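Local atomic coordinates of malonyl-CoA-[acyl-carrier-protein] transacylase (Coxiella burnetii, PDB entry 3TQE), a protein that probably transfers the malonyl group of malonyl-CoA to holo acyl carrier protein, supplying malonyl-ACP for fatty acid synthesis. Residues A[37-42]-A[109-114]; A[98-103]-A[115-120]; A[140-145]-A[185-190]; A[178-183]-A[195-200]. One frame throughout, in Å; residues are numbered along the deposited sequence.

Contact 1: residues A[37-42]-A[109-114]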
loop_
_atom_site.group_PDB
_atom_site.type_symbol
_atom_site.label_atom_id
_atom_site.label_comp_id
_atom_site.label_asym_id
_atom_site.label_seq_id
_atom_site.Cartn_x
_atom_site.Cartn_y
_atom_site.Cartn_z
ATOM N N PHE A 37 -17.494 1.098 -6.705
ATOM C CA PHE A 37 -17.663 -0.198 -6.093
ATOM C C PHE A 37 -18.503 -1.093 -6.981
ATOM O O PHE A 37 -18.268 -2.297 -7.008
ATOM C CB PHE A 37 -18.246 -0.093 -4.688
ATOM C CG PHE A 37 -17.210 0.157 -3.638
ATOM C CD1 PHE A 37 -16.666 -0.881 -2.927
ATOM C CD2 PHE A 37 -16.716 1.427 -3.417
ATOM C CE1 PHE A 37 -15.684 -0.658 -1.995
ATOM C CE2 PHE A 37 -15.720 1.646 -2.481
ATOM C CZ PHE A 37 -15.215 0.610 -1.771
ATOM N N GLN A 38 -19.466 -0.534 -7.711
ATOM C CA GLN A 38 -20.266 -1.329 -8.642
ATOM C C GLN A 38 -19.395 -1.906 -9.750
ATOM O O GLN A 38 -19.555 -3.063 -10.146
ATOM C CB GLN A 38 -21.398 -0.488 -9.235
ATOM C CG GLN A 38 -22.603 -0.335 -8.311
ATOM C CD GLN A 38 -23.583 0.769 -8.732
ATOM O OE1 GLN A 38 -23.320 1.572 -9.639
ATOM N NE2 GLN A 38 -24.728 0.801 -8.066
ATOM N N GLN A 39 -18.479 -1.090 -10.259
ATOM C CA GLN A 39 -17.536 -1.550 -11.263
ATOM C C GLN A 39 -16.707 -2.691 -10.705
ATOM O O GLN A 39 -16.511 -3.702 -11.369
ATOM C CB GLN A 39 -16.633 -0.407 -11.694
ATOM C CG GLN A 39 -17.379 0.594 -12.547
ATOM C CD GLN A 39 -16.630 1.855 -12.784
ATOM O OE1 GLN A 39 -15.498 1.995 -12.366
ATOM N NE2 GLN A 39 -17.249 2.782 -13.494
ATOM N N ALA A 40 -16.181 -2.518 -9.511
ATOM C CA ALA A 40 -15.405 -3.572 -8.905
ATOM C C ALA A 40 -16.221 -4.836 -8.702
ATOM O O ALA A 40 -15.748 -5.930 -8.961
ATOM C CB ALA A 40 -14.809 -3.110 -7.606
ATOM N N SER A 41 -17.450 -4.674 -8.243
ATOM C CA SER A 41 -18.326 -5.799 -7.988
ATOM C C SER A 41 -18.644 -6.554 -9.252
ATOM O O SER A 41 -18.764 -7.772 -9.207
ATOM C CB SER A 41 -19.614 -5.318 -7.336
ATOM O OG SER A 41 -19.332 -4.801 -6.056
ATOM N N SER A 42 -18.784 -5.852 -10.363
ATOM C CA SER A 42 -19.017 -6.529 -11.618
ATOM C C SER A 42 -17.810 -7.377 -12.004
ATOM O O SER A 42 -17.958 -8.495 -12.516
ATOM C CB SER A 42 -19.398 -5.530 -12.693
ATOM O OG SER A 42 -20.676 -5.004 -12.384
ATOM N N LEU A 109 -3.095 1.226 -15.631
ATOM C CA LEU A 109 -3.893 -0.006 -15.537
ATOM C C LEU A 109 -5.360 0.349 -15.532
ATOM O O LEU A 109 -5.769 1.311 -14.869
ATOM C CB LEU A 109 -3.659 -0.770 -14.226
ATOM C CG LEU A 109 -2.290 -1.288 -13.880
ATOM C CD1 LEU A 109 -2.329 -1.957 -12.505
ATOM C CD2 LEU A 109 -1.821 -2.251 -14.980
ATOM N N LYS A 110 -6.150 -0.431 -16.252
ATOM C CA LYS A 110 -7.591 -0.280 -16.247
ATOM C C LYS A 110 -8.109 -0.739 -14.897
ATOM O O LYS A 110 -7.727 -1.797 -14.419
ATOM C CB LYS A 110 -8.236 -1.129 -17.346
ATOM C CG LYS A 110 -9.736 -0.947 -17.430
ATOM C CD LYS A 110 -10.356 -1.620 -18.646
ATOM C CE LYS A 110 -11.855 -1.411 -18.626
ATOM N NZ LYS A 110 -12.447 -1.361 -19.986
ATOM N N PHE A 111 -8.977 0.053 -14.285
ATOM C CA PHE A 111 -9.468 -0.257 -12.950
ATOM C C PHE A 111 -10.007 -1.677 -12.815
ATOM O O PHE A 111 -9.608 -2.392 -11.916
ATOM C CB PHE A 111 -10.518 0.772 -12.530
ATOM C CG PHE A 111 -11.163 0.479 -11.242
ATOM C CD1 PHE A 111 -10.406 0.292 -10.122
ATOM C CD2 PHE A 111 -12.517 0.378 -11.135
ATOM C CE1 PHE A 111 -10.973 0.018 -8.938
ATOM C CE2 PHE A 111 -13.099 0.098 -9.915
ATOM C CZ PHE A 111 -12.322 -0.088 -8.832
ATOM N N GLU A 112 -10.941 -2.081 -13.669
ATOM C CA GLU A 112 -11.607 -3.373 -13.462
ATOM C C GLU A 112 -10.609 -4.519 -13.690
ATOM O O GLU A 112 -10.663 -5.538 -13.014
ATOM C CB GLU A 112 -12.818 -3.492 -14.373
ATOM C CG GLU A 112 -13.930 -2.511 -13.989
ATOM C CD GLU A 112 -14.483 -1.691 -15.165
ATOM O OE1 GLU A 112 -14.423 -2.176 -16.326
ATOM O OE2 GLU A 112 -14.956 -0.537 -14.942
ATOM N N GLU A 113 -9.638 -4.306 -14.564
ATOM C CA GLU A 113 -8.576 -5.292 -14.736
ATOM C C GLU A 113 -7.715 -5.371 -13.488
ATOM O O GLU A 113 -7.341 -6.452 -13.027
ATOM C CB GLU A 113 -7.766 -4.988 -15.984
ATOM C CG GLU A 113 -8.654 -5.111 -17.217
ATOM C CD GLU A 113 -8.004 -4.835 -18.539
ATOM O OE1 GLU A 113 -6.788 -4.537 -18.586
ATOM O OE2 GLU A 113 -8.761 -4.917 -19.555
ATOM N N ALA A 114 -7.423 -4.219 -12.916
ATOM C CA ALA A 114 -6.642 -4.178 -11.694
ATOM C C ALA A 114 -7.375 -4.838 -10.534
ATOM O O ALA A 114 -6.746 -5.472 -9.699
ATOM C CB ALA A 114 -6.215 -2.742 -11.365
HETATM O O HOH W 1 -13.574 2.150 -14.510
#
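Ala40 on helix 31-44 and Glu112 in the first turn of helix 111-128 mark the nearest approach of the two backbones, their CA atoms 5.9 Å apart. Phe111, which follows the N-cap residue Lys110, projects from this helix start with CG anti to its backbone N (chi1 175°), and its ring reaches the other helix between Gln39 and Ala40. Phe111 CZ lies 4.1 Å from Ala40 CB, while Gln39 CB comes up to the ring edge in its plane, 4.0 Å from Phe111 CE2. Farther out, Gln39 OE1 stands 3.6 Å from Phe111 CD2, the amide plane turned 55° from the ring. Glu112 bends at its second torsion (130°), which carries its carboxylate across the Gln39 chain at a slant, with Glu112 OE2 3.6 Å from Gln39 CG. No hydrogen bond runs directly between the segments. Instead, one water donates to both Gln39 OE1 (2.9 Å) and Glu112 OE2 (3.1 Å), joining two acceptors that cannot bond each other. Arg79 of helix 63-83 also hydrogen-bonds Gln39 OE1 through NH1, and its side chain touches Phe111. The contact thus pairs an apolar patch, Phe111 against Ala40 and the start of the Gln39 chain, with a hydrated polar rim, where the amide oxygen is held by two donors and the arginine charge probably polarises it further.

Contact 2: residues A[98-103]-A[115-120]; sequences GEYAAL and VKLVEK
Tyr100 lays one face of its ring against Val118 and turns an edge to Leu117, joining two helices of the large subdomain of this acyltransferase. Helix 97-105 begins within the Gly94-Ser96-Gly98 sequence, just after Ser96, and that sequence fits the GxSxG nucleophile elbow; Ser96, predicted to be in the active site, has its side chain about 7 Å from that of Tyr100. Helix 111-128 packs beside it, and the backbones stay well apart, with Tyr100 CA and Val118 CA 7.8 Å from each other; the tyrosine side chain bridges the distance. With CG anti to the carbonyl carbon (chi1 -69°), the phenol is directed at the facing helix. Val118 slides past it in the opposite direction and sets its CG1 methyl above the plane, in a CH-pi contact 3.9 Å from the centroid of the Tyr100 ring and 26° off the ring normal. The methyl sits toward the CB end of the ring, closer to CG than to the hydroxyl end. Leu117, one residue earlier, crosses the tyrosine at about a right angle and comes in near the ring plane. Face and edge are therefore taken by neighbouring residues of a single helical turn. Leu216 and Ile220 of helix 210-220 touch both Tyr100 and Leu117, and Leu71 of helix 63-83 packs on Val118, so this wholly apolar interface belongs to a buried helical cluster. At the ring edge, Leu117 CD2 is 3.7 Å from Tyr100 CE1; over the face, Val118 CG1 is 3.6 Å from Tyr100 CG.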
loop_
_atom_site.group_PDB
_atom_site.type_symbol
_atom_site.label_atom_id
_atom_site.label_comp_id
_atom_site.label_asym_id
_atom_site.label_seq_id
_atom_site.Cartn_x
_atom_site.Cartn_y
_atom_site.Cartn_z
ATOM N N GLY A 98 -1.163 -0.607 -2.475
ATOM C CA GLY A 98 -1.411 0.740 -2.900
ATOM C C GLY A 98 -0.751 1.097 -4.200
ATOM O O GLY A 98 -1.178 2.000 -4.891
ATOM N N GLU A 99 0.314 0.398 -4.549
ATOM C CA GLU A 99 0.976 0.680 -5.795
ATOM C C GLU A 99 0.059 0.409 -6.989
ATOM O O GLU A 99 0.125 1.109 -7.989
ATOM C CB GLU A 99 2.246 -0.162 -5.843
ATOM C CG GLU A 99 3.100 0.070 -7.043
ATOM C CD GLU A 99 4.560 -0.281 -6.727
ATOM O OE1 GLU A 99 5.089 0.223 -5.692
ATOM O OE2 GLU A 99 5.159 -1.045 -7.522
ATOM N N TYR A 100 -0.844 -0.565 -6.851
ATOM C CA TYR A 100 -1.799 -0.831 -7.910
ATOM C C TYR A 100 -2.776 0.292 -8.025
ATOM O O TYR A 100 -3.206 0.618 -9.129
ATOM C CB TYR A 100 -2.546 -2.134 -7.680
ATOM C CG TYR A 100 -1.636 -3.329 -7.846
ATOM C CD1 TYR A 100 -1.596 -4.004 -9.041
ATOM C CD2 TYR A 100 -0.781 -3.749 -6.824
ATOM C CE1 TYR A 100 -0.753 -5.077 -9.226
ATOM C CE2 TYR A 100 0.110 -4.815 -7.014
ATOM C CZ TYR A 100 0.078 -5.494 -8.209
ATOM O OH TYR A 100 0.938 -6.538 -8.406
ATOM N N ALA A 101 -3.201 0.840 -6.890
ATOM C CA ALA A 101 -4.082 1.972 -6.948
ATOM C C ALA A 101 -3.409 3.136 -7.630
ATOM O O ALA A 101 -4.020 3.802 -8.450
ATOM C CB ALA A 101 -4.548 2.373 -5.547
ATOM N N ALA A 102 -2.145 3.372 -7.317
ATOM C CA ALA A 102 -1.397 4.472 -7.944
ATOM C C ALA A 102 -1.361 4.258 -9.452
ATOM O O ALA A 102 -1.573 5.173 -10.235
ATOM C CB ALA A 102 -0.017 4.548 -7.371
ATOM N N LEU A 103 -1.122 3.028 -9.882
ATOM C CA LEU A 103 -1.064 2.754 -11.291
ATOM C C LEU A 103 -2.389 2.884 -12.008
ATOM O O LEU A 103 -2.438 3.326 -13.147
ATOM C CB LEU A 103 -0.470 1.380 -11.551
ATOM C CG LEU A 103 1.019 1.269 -11.275
ATOM C CD1 LEU A 103 1.408 -0.190 -11.232
ATOM C CD2 LEU A 103 1.837 2.065 -12.315
ATOM N N VAL A 115 -8.683 -4.661 -10.456
ATOM C CA VAL A 115 -9.461 -5.308 -9.408
ATOM C C VAL A 115 -9.290 -6.812 -9.482
ATOM O O VAL A 115 -9.046 -7.485 -8.468
ATOM C CB VAL A 115 -10.944 -4.909 -9.495
ATOM C CG1 VAL A 115 -11.829 -5.800 -8.607
ATOM C CG2 VAL A 115 -11.091 -3.468 -9.146
ATOM N N LYS A 116 -9.437 -7.354 -10.681
ATOM C CA LYS A 116 -9.294 -8.798 -10.836
ATOM C C LYS A 116 -7.867 -9.231 -10.503
ATOM O O LYS A 116 -7.639 -10.274 -9.893
ATOM C CB LYS A 116 -9.647 -9.213 -12.240
ATOM C CG LYS A 116 -11.069 -8.986 -12.604
ATOM C CD LYS A 116 -11.347 -9.536 -13.989
ATOM C CE LYS A 116 -12.774 -9.353 -14.399
ATOM N NZ LYS A 116 -12.903 -9.684 -15.862
ATOM N N LEU A 117 -6.901 -8.426 -10.910
ATOM C CA LEU A 117 -5.521 -8.763 -10.708
ATOM C C LEU A 117 -5.174 -8.786 -9.208
ATOM O O LEU A 117 -4.435 -9.650 -8.749
ATOM C CB LEU A 117 -4.636 -7.758 -11.418
ATOM C CG LEU A 117 -3.153 -8.018 -11.356
ATOM C CD1 LEU A 117 -2.793 -9.340 -12.023
ATOM C CD2 LEU A 117 -2.438 -6.844 -11.978
ATOM N N VAL A 118 -5.661 -7.815 -8.448
ATOM C CA VAL A 118 -5.300 -7.795 -7.042
ATOM C C VAL A 118 -6.061 -8.835 -6.248
ATOM O O VAL A 118 -5.571 -9.276 -5.227
ATOM C CB VAL A 118 -5.367 -6.402 -6.394
ATOM C CG1 VAL A 118 -4.449 -5.418 -7.115
ATOM C CG2 VAL A 118 -6.786 -5.890 -6.264
ATOM N N GLU A 119 -7.243 -9.243 -6.723
ATOM C CA GLU A 119 -7.875 -10.386 -6.127
ATOM C C GLU A 119 -6.983 -11.601 -6.278
ATOM O O GLU A 119 -6.777 -12.337 -5.321
ATOM C CB GLU A 119 -9.225 -10.646 -6.748
ATOM C CG GLU A 119 -9.883 -11.863 -6.128
ATOM C CD GLU A 119 -11.199 -12.207 -6.718
ATOM O OE1 GLU A 119 -11.285 -12.277 -7.964
ATOM O OE2 GLU A 119 -12.145 -12.427 -5.918
ATOM N N LYS A 120 -6.426 -11.783 -7.471
ATOM C CA LYS A 120 -5.515 -12.892 -7.689
ATOM C C LYS A 120 -4.262 -12.742 -6.851
ATOM O O LYS A 120 -3.773 -13.706 -6.255
ATOM C CB LYS A 120 -5.143 -13.025 -9.155
ATOM C CG LYS A 120 -6.232 -13.641 -10.013
ATOM C CD LYS A 120 -5.905 -13.416 -11.470
ATOM C CE LYS A 120 -6.962 -13.999 -12.384
ATOM N NZ LYS A 120 -6.653 -13.665 -13.814
#

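Contact 3: residues A[140-145]-A[185-190]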
loop_
_atom_site.group_PDB
_atom_site.type_symbol
_atom_site.label_atom_id
_atom_site.label_comp_id
_atom_site.label_asym_id
_atom_site.label_seq_id
_atom_site.Cartn_x
_atom_site.Cartn_y
_atom_site.Cartn_z
ATOM N N ILE A 140 10.034 -1.435 16.383
ATOM C CA ILE A 140 10.114 0.011 16.505
ATOM C C ILE A 140 11.288 0.331 17.388
ATOM O O ILE A 140 11.409 -0.230 18.475
ATOM C CB ILE A 140 8.829 0.584 17.082
ATOM C CG1 ILE A 140 7.663 0.240 16.150
ATOM C CG2 ILE A 140 8.976 2.081 17.298
ATOM C CD1 ILE A 140 6.356 0.885 16.500
ATOM N N GLY A 141 12.165 1.204 16.910
ATOM C CA GLY A 141 13.266 1.723 17.714
ATOM C C GLY A 141 14.665 1.271 17.366
ATOM O O GLY A 141 15.636 1.682 18.042
ATOM N N LEU A 142 14.806 0.443 16.334
ATOM C CA LEU A 142 16.105 0.039 15.812
ATOM C C LEU A 142 16.204 0.482 14.360
ATOM O O LEU A 142 15.185 0.596 13.673
ATOM C CB LEU A 142 16.276 -1.480 15.867
ATOM C CG LEU A 142 16.275 -2.132 17.242
ATOM C CD1 LEU A 142 16.411 -3.626 17.064
ATOM C CD2 LEU A 142 17.395 -1.595 18.121
ATOM N N ASN A 143 17.421 0.673 13.883
ATOM C CA ASN A 143 17.590 1.048 12.484
ATOM C C ASN A 143 17.680 -0.180 11.591
ATOM O O ASN A 143 17.731 -1.324 12.071
ATOM C CB ASN A 143 18.759 2.013 12.298
ATOM C CG ASN A 143 20.078 1.429 12.708
ATOM O OD1 ASN A 143 20.460 0.344 12.271
ATOM N ND2 ASN A 143 20.817 2.174 13.513
ATOM N N GLU A 144 17.644 0.044 10.286
ATOM C CA GLU A 144 17.579 -1.053 9.329
ATOM C C GLU A 144 18.813 -1.948 9.435
ATOM O O GLU A 144 18.699 -3.160 9.358
ATOM C CB GLU A 144 17.424 -0.533 7.891
ATOM C CG GLU A 144 17.051 -1.627 6.884
ATOM C CD GLU A 144 17.154 -1.202 5.412
ATOM O OE1 GLU A 144 17.009 0.006 5.099
ATOM O OE2 GLU A 144 17.370 -2.102 4.564
ATOM N N ALA A 145 19.985 -1.348 9.591
ATOM C CA ALA A 145 21.230 -2.106 9.723
ATOM C C ALA A 145 21.181 -3.057 10.909
ATOM O O ALA A 145 21.611 -4.214 10.817
ATOM C CB ALA A 145 22.400 -1.160 9.872
ATOM N N ASN A 185 12.425 -11.364 19.254
ATOM C CA ASN A 185 12.969 -11.454 20.594
ATOM C C ASN A 185 14.376 -10.865 20.669
ATOM O O ASN A 185 14.707 -10.163 21.620
ATOM C CB ASN A 185 12.935 -12.910 21.059
ATOM C CG ASN A 185 12.999 -13.017 22.543
ATOM O OD1 ASN A 185 12.160 -12.474 23.261
ATOM N ND2 ASN A 185 13.974 -13.685 23.010
HETATM N N MSE A 186 15.195 -11.114 19.647
HETATM C CA MSE A 186 16.514 -10.500 19.587
HETATM C C MSE A 186 16.417 -8.997 19.488
HETATM O O MSE A 186 17.220 -8.282 20.063
HETATM C CB MSE A 186 17.293 -10.997 18.400
HETATM C CG MSE A 186 17.756 -12.341 18.505
HETATM SE SE MSE A 186 18.944 -12.746 17.043
HETATM C CE MSE A 186 18.965 -14.597 17.356
ATOM N N ALA A 187 15.442 -8.497 18.745
ATOM C CA ALA A 187 15.308 -7.054 18.625
ATOM C C ALA A 187 15.034 -6.433 19.978
ATOM O O ALA A 187 15.584 -5.399 20.309
ATOM C CB ALA A 187 14.213 -6.707 17.640
ATOM N N LYS A 188 14.186 -7.075 20.769
ATOM C CA LYS A 188 13.907 -6.603 22.115
ATOM C C LYS A 188 15.169 -6.629 22.946
ATOM O O LYS A 188 15.463 -5.659 23.677
ATOM C CB LYS A 188 12.838 -7.479 22.748
ATOM C CG LYS A 188 11.457 -6.969 22.492
ATOM C CD LYS A 188 11.231 -5.748 23.389
ATOM C CE LYS A 188 9.810 -5.311 23.433
ATOM N NZ LYS A 188 9.696 -4.001 24.122
ATOM N N THR A 189 15.941 -7.699 22.792
ATOM C CA THR A 189 17.201 -7.857 23.488
ATOM C C THR A 189 18.175 -6.729 23.148
ATOM O O THR A 189 18.901 -6.231 24.011
ATOM C CB THR A 189 17.797 -9.249 23.223
ATOM O OG1 THR A 189 16.806 -10.248 23.524
ATOM C CG2 THR A 189 19.011 -9.491 24.077
ATOM N N GLU A 190 18.126 -6.262 21.901
ATOM C CA GLU A 190 18.992 -5.176 21.424
ATOM C C GLU A 190 18.424 -3.767 21.664
ATOM O O GLU A 190 19.021 -2.763 21.232
ATOM C CB GLU A 190 19.283 -5.381 19.935
ATOM C CG GLU A 190 20.069 -6.642 19.606
ATOM C CD GLU A 190 21.489 -6.659 20.154
ATOM O OE1 GLU A 190 22.263 -5.732 19.831
ATOM O OE2 GLU A 190 21.840 -7.620 20.891
#
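Leu142 supplies the whole of one side of this contact, dividing its two methyls between Ala187 and Glu190 at the C-terminal end of helix 177-189. Leu142 CD1 rests 3.8 Å from Ala187 CB and equally far from the carbonyl oxygen, Ala187 O. Leu142 CD2 lies 3.7 Å from Glu190 O, while Glu190 directs its charged end elsewhere. The leucine approaches with CG anti to its carbonyl carbon (chi1 -63°), and the two branches of the isobutyl group meet successive parts of the helix end; no hydrogen bond crosses the interface. Behind this first shell, each segment is held from within. Gly141, with positive phi (110°), turns the chain out of strand 134-140 just ahead of Leu142. Asn143 then N-caps helix 144-155, its OD1 taking a backbone N-H of the first turn, and Glu146 OE1 accepts from Asn143 N in return, an exchange resembling a capping box. In the other segment Thr189 OG1 donates back to Asn185 O at 2.8 Å, from the face of the carbonyl opposite to that used by Thr189 N, and Glu190 N still bonds Met186 O at 2.9 Å. These bonds close the last turn next to Leu142. Ile147 and Ile150 of helix 144-155 and Ala192 of the loop after helix 177-189 also touch Leu142, while Ala187 leans on Ala195 of edge strand 194-197. The contact therefore joins the strand-to-helix loop ahead of helix 144-155 to the C-terminal end of helix 177-189, in a ferredoxin-like beta-alpha-beta-beta-alpha-beta subdomain.

Contact 4: residues A[178-183]-A[195-200]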
loop_
_atom_site.group_PDB
_atom_site.type_symbol
_atom_site.label_atom_id
_atom_site.label_comp_id
_atom_site.label_asym_id
_atom_site.label_seq_id
_atom_site.Cartn_x
_atom_site.Cartn_y
_atom_site.Cartn_z
ATOM N N GLU A 178 8.667 -19.072 13.080
ATOM C CA GLU A 178 9.582 -19.299 14.199
ATOM C C GLU A 178 10.723 -18.302 14.137
ATOM O O GLU A 178 11.189 -17.799 15.167
ATOM C CB GLU A 178 10.133 -20.723 14.162
ATOM C CG GLU A 178 9.065 -21.804 14.264
ATOM C CD GLU A 178 8.524 -22.278 12.887
ATOM O OE1 GLU A 178 8.850 -21.635 11.849
ATOM O OE2 GLU A 178 7.784 -23.303 12.873
ATOM N N ALA A 179 11.192 -18.015 12.923
ATOM C CA ALA A 179 12.305 -17.122 12.707
ATOM C C ALA A 179 11.928 -15.693 13.020
ATOM O O ALA A 179 12.698 -14.952 13.601
ATOM C CB ALA A 179 12.803 -17.257 11.277
ATOM N N VAL A 180 10.735 -15.293 12.597
ATOM C CA VAL A 180 10.222 -13.993 12.963
ATOM C C VAL A 180 10.194 -13.848 14.483
ATOM O O VAL A 180 10.638 -12.841 15.004
ATOM C CB VAL A 180 8.848 -13.731 12.317
ATOM C CG1 VAL A 180 8.169 -12.530 12.957
ATOM C CG2 VAL A 180 9.049 -13.580 10.821
ATOM N N ASP A 181 9.698 -14.850 15.191
ATOM C CA ASP A 181 9.642 -14.744 16.641
ATOM C C ASP A 181 11.041 -14.634 17.236
ATOM O O ASP A 181 11.268 -13.861 18.153
ATOM C CB ASP A 181 8.878 -15.920 17.232
ATOM C CG ASP A 181 7.391 -15.815 17.048
ATOM O OD1 ASP A 181 6.898 -14.711 16.755
ATOM O OD2 ASP A 181 6.680 -16.845 17.244
ATOM N N ARG A 182 11.988 -15.406 16.716
ATOM C CA ARG A 182 13.362 -15.331 17.197
ATOM C C ARG A 182 13.953 -13.959 16.963
ATOM O O ARG A 182 14.605 -13.412 17.822
ATOM C CB ARG A 182 14.247 -16.384 16.551
ATOM C CG ARG A 182 13.963 -17.797 16.975
ATOM C CD ARG A 182 15.030 -18.753 16.497
ATOM N NE ARG A 182 15.231 -18.801 15.058
ATOM C CZ ARG A 182 14.559 -19.560 14.199
ATOM N NH1 ARG A 182 13.564 -20.357 14.569
ATOM N NH2 ARG A 182 14.880 -19.500 12.923
ATOM N N ALA A 183 13.696 -13.406 15.791
ATOM C CA ALA A 183 14.201 -12.102 15.435
ATOM C C ALA A 183 13.579 -11.018 16.298
ATOM O O ALA A 183 14.270 -10.079 16.723
ATOM C CB ALA A 183 13.918 -11.820 13.976
ATOM N N ALA A 195 8.630 -4.891 19.635
ATOM C CA ALA A 195 8.963 -5.961 18.681
ATOM C C ALA A 195 7.875 -6.989 18.833
ATOM O O ALA A 195 7.881 -7.793 19.791
ATOM C CB ALA A 195 10.331 -6.548 18.941
ATOM N N LYS A 196 6.895 -6.941 17.938
ATOM C CA LYS A 196 5.638 -7.659 18.117
ATOM C C LYS A 196 5.160 -8.245 16.810
ATOM O O LYS A 196 5.305 -7.611 15.787
ATOM C CB LYS A 196 4.566 -6.673 18.618
ATOM C CG LYS A 196 3.343 -7.339 19.213
ATOM C CD LYS A 196 2.565 -6.369 20.087
ATOM C CE LYS A 196 1.746 -7.107 21.142
ATOM N NZ LYS A 196 0.866 -6.182 21.927
ATOM N N ARG A 197 4.545 -9.415 16.847
ATOM C CA ARG A 197 3.873 -9.926 15.667
ATOM C C ARG A 197 2.737 -8.999 15.253
ATOM O O ARG A 197 2.054 -8.431 16.106
ATOM C CB ARG A 197 3.258 -11.290 15.942
ATOM C CG ARG A 197 4.256 -12.375 16.126
ATOM C CD ARG A 197 4.558 -13.061 14.840
ATOM N NE ARG A 197 3.528 -14.042 14.489
ATOM C CZ ARG A 197 3.596 -15.371 14.668
ATOM N NH1 ARG A 197 4.646 -15.966 15.197
ATOM N NH2 ARG A 197 2.582 -16.128 14.286
ATOM N N ILE A 198 2.564 -8.840 13.955
ATOM C CA ILE A 198 1.414 -8.152 13.364
ATOM C C ILE A 198 0.388 -9.247 13.059
ATOM O O ILE A 198 0.785 -10.364 12.725
ATOM C CB ILE A 198 1.823 -7.465 12.037
ATOM C CG1 ILE A 198 2.943 -6.450 12.263
ATOM C CG2 ILE A 198 0.644 -6.777 11.378
ATOM C CD1 ILE A 198 3.515 -5.911 10.981
ATOM N N PRO A 199 -0.925 -8.948 13.154
ATOM C CA PRO A 199 -1.966 -9.964 12.907
ATOM C C PRO A 199 -2.218 -10.281 11.427
ATOM O O PRO A 199 -3.301 -10.027 10.886
ATOM C CB PRO A 199 -3.211 -9.336 13.555
ATOM C CG PRO A 199 -2.973 -7.891 13.465
ATOM C CD PRO A 199 -1.511 -7.726 13.733
ATOM N N VAL A 200 -1.202 -10.830 10.786
ATOM C CA VAL A 200 -1.310 -11.360 9.435
ATOM C C VAL A 200 -0.672 -12.746 9.433
ATOM O O VAL A 200 0.186 -13.057 10.255
ATOM C CB VAL A 200 -0.620 -10.454 8.405
ATOM C CG1 VAL A 200 -1.314 -9.084 8.332
ATOM C CG2 VAL A 200 0.869 -10.299 8.733
#
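Bends at the second and third torsions of Arg197 (chi2 -92°) fold its chain toward helix 177-189, where Asp181, with CG anti to its carbonyl carbon, holds its carboxylate out to meet it. The result is a salt bridge: Arg197 NH1 donates to Asp181 OD1 over 3.0 Å, with an N-H...O angle of 157°. The carboxylate lies at the edge of the guanidinium and nearly in its plane, the two groups only 20° apart in tilt, and OD1 is met on its syn side, though somewhat out of the carboxylate plane. Asp181 OD2 is also 3.0 Å from Arg197 NH1, so one nitrogen faces both oxygens. Nearer the backbone, Arg197 CD passes 3.4 Å from Asp181 OD1. The distance from Arg197 CD to Val180 CG1 is 4.1 Å, a small apolar contact beside the charged pair. Val180 and Arg197 both touch Ala135 of strand 134-140, and Val180 reaches Val160 of strand 160-167. Helix 177-189 thus lies over the sheet, with the charged pair at its margin, as expected for the second beta-alpha-beta unit of a ferredoxin-like fold, in which strand 194-197 returns to the edge beside strand 134-140.

Overall arrangement
The four contacts fall into two pairs on two subdomains. Contacts 1 and 2 share helix 111-128 and touch through Leu109 and Leu103, whereas contacts 3 and 4 share helix 177-189 and meet where Ala195 packs on Ala187 and Lys188. The pairs stand apart, the centres of contacts 1 and 3 being about 41 Å from each other. Contact 2 is fully buried, lies closest to the chain's centre and uses apolar groups alone; contact 3 is also buried and largely apolar, but sits near the periphery. Contacts 1 and 4 are only partly buried, and both add polar chemistry at the margin: a bridging water in contact 1, a direct salt bridge in contact 4.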